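Local coordinates for RNA-dependent RNA Polymerase (Bombyx mori cytoplasmic polyhedrosis virus, PDB 6TZ0), which catalyses RNA-templated RNA synthesis, transcribing the plus strands of a double-stranded RNA virus by a fully conservative mechanism and, in replication, making the complementary minus strands, at residues A[676-681]-A[721-726]; A[544-549]-A[682-687]; A[650-655]-A[702-707]. One frame throughout, in Å; residues are numbered along the deposited sequence.

Contact 1 of 3, residues A[676-681]-A[721-726]; sequences KILGDD and VLLQQL
Methyl groups of Leu678 and Leu723 make the main apolar meeting between 676-681 and 721-726. Leu678 CD2 lies 3.7 Å from Leu723 CD2 and almost as near CD1 of the same residue, so one methyl faces the whole fork of the other leucine, and the two side chains cross at about a right angle. A second apolar patch is built by Leu722, whose two branches separate to different partners: CD2 reaches Lys676 CB at 3.8 Å, while CD1 stands 3.9 Å from Asp681 CB. With CG anti to the backbone N (chi1 -173°), the fork of Leu722 swings across to the other segment, although its CB is not itself aimed at 676-681. Only the base of Lys676 takes part; its chain bends at chi2 and carries NZ off to the carbonyl oxygen of Asp515.

In topology this is the Gly-Asp-Asp hairpin of polymerase motif C against the turn of a second hairpin, which by sequence position is consistent with motif E. That second turn is tight: Leu722 N bonds Gln725 O and Gln725 N bonds Leu722 O, and Leu723 and Gln724, the two turn residues, both sit in the left-handed helical region, nearer type III' than type I'. Leu723 is therefore presented at the very tip.

The polar element is Asp681, a magnesium-binding residue together with Asp680. Its OD2 comes within 3.6 Å of Leu723 CD2, a van der Waals approach of carboxylate to methyl. That oxygen gains no polar partner from 721-726. The carboxylate of Asp681 also stands about 5 Å, between nearest side-chain atoms, from the metal ligand Asp547, while Ile677 points away and packs on helix 644-665.

Contact 2 of 3, residues A[544-549]-A[682-687]; sequences SSIDVA and IMEIFQ
Ser544 and Glu684 join 544-549 to 682-687 by a reciprocal pair of backbone hydrogen bonds. Ser544 N donates to Glu684 O over 2.9 Å, noticeably bent at the hydrogen (132°). Glu684 N returns a bond to Ser544 O that is straighter (156°). This is one antiparallel hydrogen-bonded pair, with CA atoms 4.9 Å apart at Ser544-Glu684. Toward Ile546 the backbones part, to 5.9 Å between the CA atoms of Ile546 and Ile682, and within these segments the hydrogen-bonded pairing is at Ser544-Glu684 alone.

Past that point side chains bridge the gap. Ile546 and Ile682 lie side by side and point the same way, with Ile546 CG2 at 3.7 Å from Ile682 CB. Further along, Ile682 CD1 reaches Val548 CG2 at 3.9 Å; CG1 of Ile682 sits anti to its carbonyl carbon (chi1 -51°), which directs the longer branch to this methyl. On the same face, Ser544 CB meets the edge of the Phe686 ring, near the ring plane, at CE2.

Polar side chains contribute little across the interface. Ser544 OG is 3.8 Å from Glu684 OE1, too far for a bond, whereas Ser545, whose CB points away from 682-687, has its OG hydrogen-bonded to Val721 N.

The strands are the central ones of the palm sheet, 541-548 carrying motif A and 682-687 leaving the Gly-Asp-Asp turn of motif C. Asp547 and Val548 are magnesium-binding positions, though no metal is bound to this chain in the model. Directional bonds are confined to backbone atoms at Ser544 and Glu684, while dispersion contacts of buried isoleucine and valine carry the metal-proximal end. This is consistent with the register being set by the Ser544-Glu684 pair, away from the metal site, and with Asp547, pointing away from 682-687, keeping its carboxylate uninvolved in the pairing.

Contact 3 of 3, residues A[650-655]-A[702-707]; sequences VLLQGL and SILNES
Leu704 CD2 is the methyl on which Leu652 and Leu655 of the facing helix converge. It approaches Leu655 CD1 at 3.8 Å, the two side chains crossing obliquely, and Leu652 CD2 at 3.9 Å, there at about a right angle. Leu655 CD1 is shared in turn: it also lies 3.7 Å from Ser707 OG, with Ser707 CB hardly farther, so this methyl fits between Leu704 and Ser707. Every one of these approaches is van der Waals in nature. Ile703 adds a looser contact, its CG2 standing 4.4 Å from the backbone Leu655 O.

The next shell explains the geometry. Leu655 and Leu704 each hold CG anti to the carbonyl carbon (chi1 -69° and -70°), and their methyls meet between backbones whose nearest CA atoms, those of Leu655 and Ile703, are 7.4 Å apart. Leu652 and Leu655 are three positions apart and therefore lie on one side of their helix, whose regular winding is documented by Leu655 N to Leu651 O and Gly654 N to Val650 O. In Ser707, OG anti to the backbone N (chi1 178°) sets the hydroxyl against Leu655 CD1.

Farther out, sequence order identifies helix 644-665 as that of polymerase motif B and helix 690-705 as probably that of motif D, both backing the palm. Helix 389-397 spans the pair, receiving Leu655 on Ala393 and Ile703 on Ile392, while Leu652 leans on Ile677 of strand 672-677 and Leu651 on Phe709.

Overall arrangement
From the N terminus, the chain passes 544-549, then 650-655, 676-681 with 682-687 directly after it, 702-707 and finally 721-726. Contact 2 closes the longest loop, with 132 residues between its segments; contact 3 spans 46 and contact 1 spans 39. Each pair of contacts crosses, none lying within another. The Gly-Asp-Asp hairpin is the hub: its first strand and turn serve contact 1, its second strand contact 2. Lys676 O with Met683 N, and Leu722 CB on Met683 SD, link contacts 1 and 2. Leu652 on Ile682 joins helix 644-665 to the sheet, and Leu704 near Ile546 joins helix 690-705. Together they tie palm sheet, backing helices and following hairpin around the magnesium-binding aspartates.

Contact 1 of 3, residues A[676-681]-A[721-726]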
loop_
_atom_site.group_PDB
_atom_site.type_symbol
_atom_site.label_atom_id
_atom_site.label_comp_id
_atom_site.label_asym_id
_atom_site.label_seq_id
_atom_site.Cartn_x
_atom_site.Cartn_y
_atom_site.Cartn_z
ATOM N N LYS A 676 18.283 8.319 8.372
ATOM C CA LYS A 676 16.981 7.705 8.609
ATOM C C LYS A 676 16.220 7.634 7.295
ATOM O O LYS A 676 16.126 8.633 6.577
ATOM C CB LYS A 676 16.173 8.473 9.652
ATOM C CG LYS A 676 16.735 8.382 11.046
ATOM C CD LYS A 676 16.619 6.966 11.565
ATOM C CE LYS A 676 17.134 6.851 12.982
ATOM N NZ LYS A 676 17.062 5.457 13.486
ATOM N N ILE A 677 15.711 6.447 6.964
ATOM C CA ILE A 677 15.078 6.179 5.676
ATOM C C ILE A 677 13.764 5.444 5.914
ATOM O O ILE A 677 13.700 4.533 6.744
ATOM C CB ILE A 677 16.016 5.365 4.750
ATOM C CG1 ILE A 677 17.251 6.179 4.385
ATOM C CG2 ILE A 677 15.341 4.973 3.455
ATOM C CD1 ILE A 677 18.322 5.388 3.744
ATOM N N LEU A 678 12.701 5.859 5.206
ATOM C CA LEU A 678 11.450 5.107 5.211
ATOM C C LEU A 678 10.919 4.909 3.786
ATOM O O LEU A 678 9.719 4.714 3.585
ATOM C CB LEU A 678 10.419 5.796 6.117
ATOM C CG LEU A 678 9.292 4.939 6.710
ATOM C CD1 LEU A 678 9.918 3.883 7.554
ATOM C CD2 LEU A 678 8.318 5.735 7.531
ATOM N N GLY A 679 11.786 4.953 2.783
ATOM C CA GLY A 679 11.350 4.742 1.418
ATOM C C GLY A 679 10.955 6.074 0.834
ATOM O O GLY A 679 9.981 6.674 1.295
ATOM N N ASP A 680 11.747 6.569 -0.122
ATOM C CA ASP A 680 11.660 7.854 -0.819
ATOM C C ASP A 680 11.952 9.047 0.104
ATOM O O ASP A 680 12.059 10.178 -0.382
ATOM C CB ASP A 680 10.301 8.052 -1.520
ATOM C CG ASP A 680 10.377 8.996 -2.705
ATOM O OD1 ASP A 680 11.494 9.399 -3.074
ATOM O OD2 ASP A 680 9.315 9.343 -3.258
ATOM N N ASP A 681 12.127 8.834 1.408
ATOM C CA ASP A 681 12.504 9.873 2.363
ATOM C C ASP A 681 13.849 9.518 2.968
ATOM O O ASP A 681 13.941 8.584 3.767
ATOM C CB ASP A 681 11.467 10.032 3.471
ATOM C CG ASP A 681 10.290 10.865 3.055
ATOM O OD1 ASP A 681 10.469 11.781 2.227
ATOM O OD2 ASP A 681 9.179 10.612 3.564
ATOM N N VAL A 721 13.887 17.925 7.574
ATOM C CA VAL A 721 12.542 17.443 7.268
ATOM C C VAL A 721 12.573 15.924 7.229
ATOM O O VAL A 721 13.408 15.338 6.536
ATOM C CB VAL A 721 12.019 17.970 5.914
ATOM C CG1 VAL A 721 10.571 17.577 5.721
ATOM C CG2 VAL A 721 12.194 19.462 5.766
ATOM N N LEU A 722 11.652 15.286 7.945
ATOM C CA LEU A 722 11.436 13.859 7.761
ATOM C C LEU A 722 9.985 13.540 8.070
ATOM O O LEU A 722 9.486 13.925 9.131
ATOM C CB LEU A 722 12.359 13.023 8.650
ATOM C CG LEU A 722 12.303 11.518 8.394
ATOM C CD1 LEU A 722 12.769 11.229 6.986
ATOM C CD2 LEU A 722 13.140 10.771 9.400
ATOM N N LEU A 723 9.333 12.840 7.131
ATOM C CA LEU A 723 7.957 12.343 7.256
ATOM C C LEU A 723 6.959 13.474 7.490
ATOM O O LEU A 723 6.051 13.354 8.314
ATOM C CB LEU A 723 7.844 11.280 8.348
ATOM C CG LEU A 723 8.644 10.011 8.076
ATOM C CD1 LEU A 723 8.556 9.059 9.254
ATOM C CD2 LEU A 723 8.150 9.363 6.809
ATOM N N GLN A 724 7.144 14.571 6.745
ATOM C CA GLN A 724 6.333 15.794 6.819
ATOM C C GLN A 724 6.300 16.385 8.227
ATOM O O GLN A 724 5.281 16.908 8.675
ATOM C CB GLN A 724 4.914 15.567 6.290
ATOM C CG GLN A 724 4.860 15.189 4.823
ATOM C CD GLN A 724 5.434 16.260 3.918
ATOM O OE1 GLN A 724 5.263 17.453 4.154
ATOM N NE2 GLN A 724 6.118 15.832 2.865
ATOM N N GLN A 725 7.423 16.300 8.930
ATOM C CA GLN A 725 7.612 16.949 10.222
ATOM C C GLN A 725 8.889 17.764 10.143
ATOM O O GLN A 725 9.978 17.204 10.003
ATOM C CB GLN A 725 7.661 15.926 11.353
ATOM C CG GLN A 725 6.291 15.410 11.729
ATOM C CD GLN A 725 6.336 14.255 12.695
ATOM O OE1 GLN A 725 7.376 13.640 12.898
ATOM N NE2 GLN A 725 5.209 13.979 13.331
ATOM N N LEU A 726 8.751 19.080 10.212
ATOM C CA LEU A 726 9.864 20.006 10.069
ATOM C C LEU A 726 10.400 20.388 11.439
ATOM O O LEU A 726 9.636 20.789 12.319
ATOM C CB LEU A 726 9.428 21.255 9.304
ATOM C CG LEU A 726 10.419 22.402 9.152
ATOM C CD1 LEU A 726 11.658 21.960 8.446
ATOM C CD2 LEU A 726 9.781 23.540 8.397
#

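Contact 2 of 3, residues A[544-549]-A[682-687]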
loop_
_atom_site.group_PDB
_atom_site.type_symbol
_atom_site.label_atom_id
_atom_site.label_comp_id
_atom_site.label_asym_id
_atom_site.label_seq_id
_atom_site.Cartn_x
_atom_site.Cartn_y
_atom_site.Cartn_z
ATOM N N SER A 544 20.729 17.457 5.812
ATOM C CA SER A 544 20.424 17.154 4.416
ATOM C C SER A 544 19.107 16.397 4.335
ATOM O O SER A 544 19.046 15.214 4.680
ATOM C CB SER A 544 21.548 16.351 3.766
ATOM O OG SER A 544 21.248 16.054 2.416
ATOM N N SER A 545 18.061 17.078 3.876
ATOM C CA SER A 545 16.786 16.438 3.564
ATOM C C SER A 545 16.708 16.191 2.060
ATOM O O SER A 545 15.912 16.789 1.344
ATOM C CB SER A 545 15.622 17.299 4.041
ATOM O OG SER A 545 15.660 17.485 5.437
ATOM N N ILE A 546 17.577 15.296 1.591
ATOM C CA ILE A 546 17.683 15.008 0.165
ATOM C C ILE A 546 16.409 14.326 -0.324
ATOM O O ILE A 546 15.872 13.421 0.329
ATOM C CB ILE A 546 18.952 14.180 -0.113
ATOM C CG1 ILE A 546 19.113 13.863 -1.600
ATOM C CG2 ILE A 546 19.048 12.951 0.771
ATOM C CD1 ILE A 546 19.412 15.061 -2.425
ATOM N N ASP A 547 15.883 14.806 -1.447
ATOM C CA ASP A 547 14.583 14.387 -1.954
ATOM C C ASP A 547 14.759 13.792 -3.342
ATOM O O ASP A 547 15.324 14.439 -4.230
ATOM C CB ASP A 547 13.614 15.569 -2.000
ATOM C CG ASP A 547 12.170 15.143 -2.186
ATOM O OD1 ASP A 547 11.891 13.927 -2.242
ATOM O OD2 ASP A 547 11.305 16.035 -2.280
ATOM N N VAL A 548 14.260 12.575 -3.528
ATOM C CA VAL A 548 14.278 11.902 -4.820
ATOM C C VAL A 548 12.907 12.075 -5.453
ATOM O O VAL A 548 11.911 11.551 -4.945
ATOM C CB VAL A 548 14.631 10.415 -4.677
ATOM C CG1 VAL A 548 14.612 9.745 -6.035
ATOM C CG2 VAL A 548 15.975 10.250 -3.998
ATOM N N ALA A 549 12.854 12.801 -6.562
ATOM C CA ALA A 549 11.587 13.116 -7.211
ATOM C C ALA A 549 11.091 11.900 -7.982
ATOM O O ALA A 549 11.702 11.500 -8.976
ATOM C CB ALA A 549 11.756 14.314 -8.138
ATOM N N ILE A 682 14.879 10.273 2.614
ATOM C CA ILE A 682 16.210 10.111 3.179
ATOM C C ILE A 682 16.475 11.330 4.050
ATOM O O ILE A 682 16.103 12.450 3.686
ATOM C CB ILE A 682 17.293 9.969 2.086
ATOM C CG1 ILE A 682 16.930 8.907 1.055
ATOM C CG2 ILE A 682 18.642 9.605 2.679
ATOM C CD1 ILE A 682 16.358 9.471 -0.232
ATOM N N MET A 683 17.092 11.114 5.208
ATOM C CA MET A 683 17.480 12.203 6.101
ATOM C C MET A 683 18.932 12.000 6.517
ATOM O O MET A 683 19.214 11.172 7.380
ATOM C CB MET A 683 16.572 12.254 7.316
ATOM C CG MET A 683 16.880 13.394 8.237
ATOM S SD MET A 683 15.837 13.423 9.690
ATOM C CE MET A 683 16.547 12.093 10.637
ATOM N N GLU A 684 19.843 12.765 5.934
ATOM C CA GLU A 684 21.267 12.638 6.206
ATOM C C GLU A 684 21.737 13.750 7.130
ATOM O O GLU A 684 21.381 14.915 6.949
ATOM C CB GLU A 684 22.065 12.679 4.907
ATOM C CG GLU A 684 21.803 11.503 4.007
ATOM C CD GLU A 684 22.501 11.634 2.681
ATOM O OE1 GLU A 684 23.043 12.721 2.400
ATOM O OE2 GLU A 684 22.517 10.653 1.914
ATOM N N ILE A 685 22.545 13.385 8.119
ATOM C CA ILE A 685 23.131 14.337 9.055
ATOM C C ILE A 685 24.643 14.159 9.026
ATOM O O ILE A 685 25.153 13.078 9.344
ATOM C CB ILE A 685 22.582 14.152 10.476
ATOM C CG1 ILE A 685 21.079 14.411 10.505
ATOM C CG2 ILE A 685 23.243 15.112 11.419
ATOM C CD1 ILE A 685 20.414 13.969 11.767
ATOM N N PHE A 686 25.355 15.214 8.647
ATOM C CA PHE A 686 26.810 15.229 8.584
ATOM C C PHE A 686 27.341 16.168 9.655
ATOM O O PHE A 686 26.721 17.191 9.944
ATOM C CB PHE A 686 27.288 15.708 7.213
ATOM C CG PHE A 686 26.790 14.886 6.073
ATOM C CD1 PHE A 686 27.401 13.691 5.738
ATOM C CD2 PHE A 686 25.708 15.312 5.328
ATOM C CE1 PHE A 686 26.936 12.937 4.685
ATOM C CE2 PHE A 686 25.244 14.565 4.272
ATOM C CZ PHE A 686 25.863 13.377 3.951
ATOM N N GLN A 687 28.490 15.843 10.237
ATOM C CA GLN A 687 29.101 16.721 11.231
ATOM C C GLN A 687 30.597 16.831 10.989
ATOM O O GLN A 687 31.288 15.815 10.885
ATOM C CB GLN A 687 28.840 16.227 12.656
ATOM C CG GLN A 687 29.290 17.199 13.729
ATOM C CD GLN A 687 28.924 16.762 15.126
ATOM O OE1 GLN A 687 28.448 15.652 15.336
ATOM N NE2 GLN A 687 29.111 17.651 16.091
#

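Contact 3 of 3, residues A[650-655]-A[702-707]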
loop_
_atom_site.group_PDB
_atom_site.type_symbol
_atom_site.label_atom_id
_atom_site.label_comp_id
_atom_site.label_asym_id
_atom_site.label_seq_id
_atom_site.Cartn_x
_atom_site.Cartn_y
_atom_site.Cartn_z
ATOM N N VAL A 650 15.949 -0.591 1.816
ATOM C CA VAL A 650 17.173 -1.378 1.710
ATOM C C VAL A 650 18.105 -0.798 0.657
ATOM O O VAL A 650 19.307 -0.640 0.902
ATOM C CB VAL A 650 16.827 -2.852 1.426
ATOM C CG1 VAL A 650 18.039 -3.620 0.972
ATOM C CG2 VAL A 650 16.294 -3.511 2.678
ATOM N N LEU A 651 17.558 -0.415 -0.500
ATOM C CA LEU A 651 18.385 0.099 -1.587
ATOM C C LEU A 651 19.026 1.436 -1.232
ATOM O O LEU A 651 20.209 1.656 -1.522
ATOM C CB LEU A 651 17.538 0.212 -2.856
ATOM C CG LEU A 651 18.170 0.591 -4.196
ATOM C CD1 LEU A 651 17.475 -0.172 -5.275
ATOM C CD2 LEU A 651 18.008 2.058 -4.491
ATOM N N LEU A 652 18.278 2.332 -0.584
ATOM C CA LEU A 652 18.845 3.635 -0.263
ATOM C C LEU A 652 19.860 3.545 0.865
ATOM O O LEU A 652 20.906 4.213 0.812
ATOM C CB LEU A 652 17.728 4.615 0.079
ATOM C CG LEU A 652 16.888 5.055 -1.116
ATOM C CD1 LEU A 652 15.670 5.815 -0.643
ATOM C CD2 LEU A 652 17.727 5.889 -2.056
ATOM N N GLN A 653 19.599 2.705 1.879
ATOM C CA GLN A 653 20.586 2.565 2.943
ATOM C C GLN A 653 21.831 1.851 2.440
ATOM O O GLN A 653 22.942 2.175 2.877
ATOM C CB GLN A 653 19.981 1.855 4.157
ATOM C CG GLN A 653 19.823 0.360 4.077
ATOM C CD GLN A 653 19.055 -0.188 5.244
ATOM O OE1 GLN A 653 18.517 0.556 6.050
ATOM N NE2 GLN A 653 19.037 -1.502 5.367
ATOM N N GLY A 654 21.676 0.962 1.455
ATOM C CA GLY A 654 22.827 0.308 0.874
ATOM C C GLY A 654 23.687 1.259 0.072
ATOM O O GLY A 654 24.908 1.249 0.213
ATOM N N LEU A 655 23.060 2.115 -0.747
ATOM C CA LEU A 655 23.821 3.094 -1.522
ATOM C C LEU A 655 24.554 4.084 -0.624
ATOM O O LEU A 655 25.731 4.376 -0.857
ATOM C CB LEU A 655 22.917 3.850 -2.492
ATOM C CG LEU A 655 22.305 3.153 -3.701
ATOM C CD1 LEU A 655 21.399 4.125 -4.419
ATOM C CD2 LEU A 655 23.364 2.636 -4.637
ATOM N N SER A 702 25.886 12.463 -6.042
ATOM C CA SER A 702 26.360 11.917 -7.305
ATOM C C SER A 702 26.165 10.411 -7.377
ATOM O O SER A 702 25.897 9.877 -8.457
ATOM C CB SER A 702 27.830 12.262 -7.511
ATOM O OG SER A 702 28.636 11.584 -6.570
ATOM N N ILE A 703 26.255 9.713 -6.246
ATOM C CA ILE A 703 26.050 8.274 -6.300
ATOM C C ILE A 703 24.565 7.928 -6.371
ATOM O O ILE A 703 24.215 6.837 -6.831
ATOM C CB ILE A 703 26.773 7.606 -5.117
ATOM C CG1 ILE A 703 27.099 6.162 -5.444
ATOM C CG2 ILE A 703 25.933 7.595 -3.861
ATOM C CD1 ILE A 703 28.125 5.629 -4.547
ATOM N N LEU A 704 23.675 8.834 -5.954
ATOM C CA LEU A 704 22.260 8.641 -6.261
ATOM C C LEU A 704 21.960 8.941 -7.723
ATOM O O LEU A 704 21.090 8.298 -8.317
ATOM C CB LEU A 704 21.393 9.512 -5.360
ATOM C CG LEU A 704 21.341 9.100 -3.896
ATOM C CD1 LEU A 704 20.648 10.159 -3.083
ATOM C CD2 LEU A 704 20.615 7.793 -3.762
ATOM N N ASN A 705 22.666 9.904 -8.314
ATOM C CA ASN A 705 22.476 10.197 -9.732
ATOM C C ASN A 705 22.996 9.071 -10.614
ATOM O O ASN A 705 22.420 8.794 -11.670
ATOM C CB ASN A 705 23.168 11.506 -10.090
ATOM C CG ASN A 705 22.559 12.689 -9.385
ATOM O OD1 ASN A 705 21.347 12.766 -9.213
ATOM N ND2 ASN A 705 23.401 13.621 -8.962
ATOM N N GLU A 706 24.084 8.419 -10.200
ATOM C CA GLU A 706 24.628 7.258 -10.897
ATOM C C GLU A 706 23.728 6.036 -10.809
ATOM O O GLU A 706 23.887 5.115 -11.615
ATOM C CB GLU A 706 26.006 6.916 -10.333
ATOM C CG GLU A 706 27.127 7.850 -10.720
ATOM C CD GLU A 706 27.659 7.584 -12.106
ATOM O OE1 GLU A 706 27.673 6.406 -12.517
ATOM O OE2 GLU A 706 28.071 8.547 -12.785
ATOM N N SER A 707 22.803 6.000 -9.858
ATOM C CA SER A 707 21.883 4.889 -9.692
ATOM C C SER A 707 20.588 5.078 -10.463
ATOM O O SER A 707 19.695 4.233 -10.371
ATOM C CB SER A 707 21.578 4.681 -8.212
ATOM O OG SER A 707 20.654 3.627 -8.044
#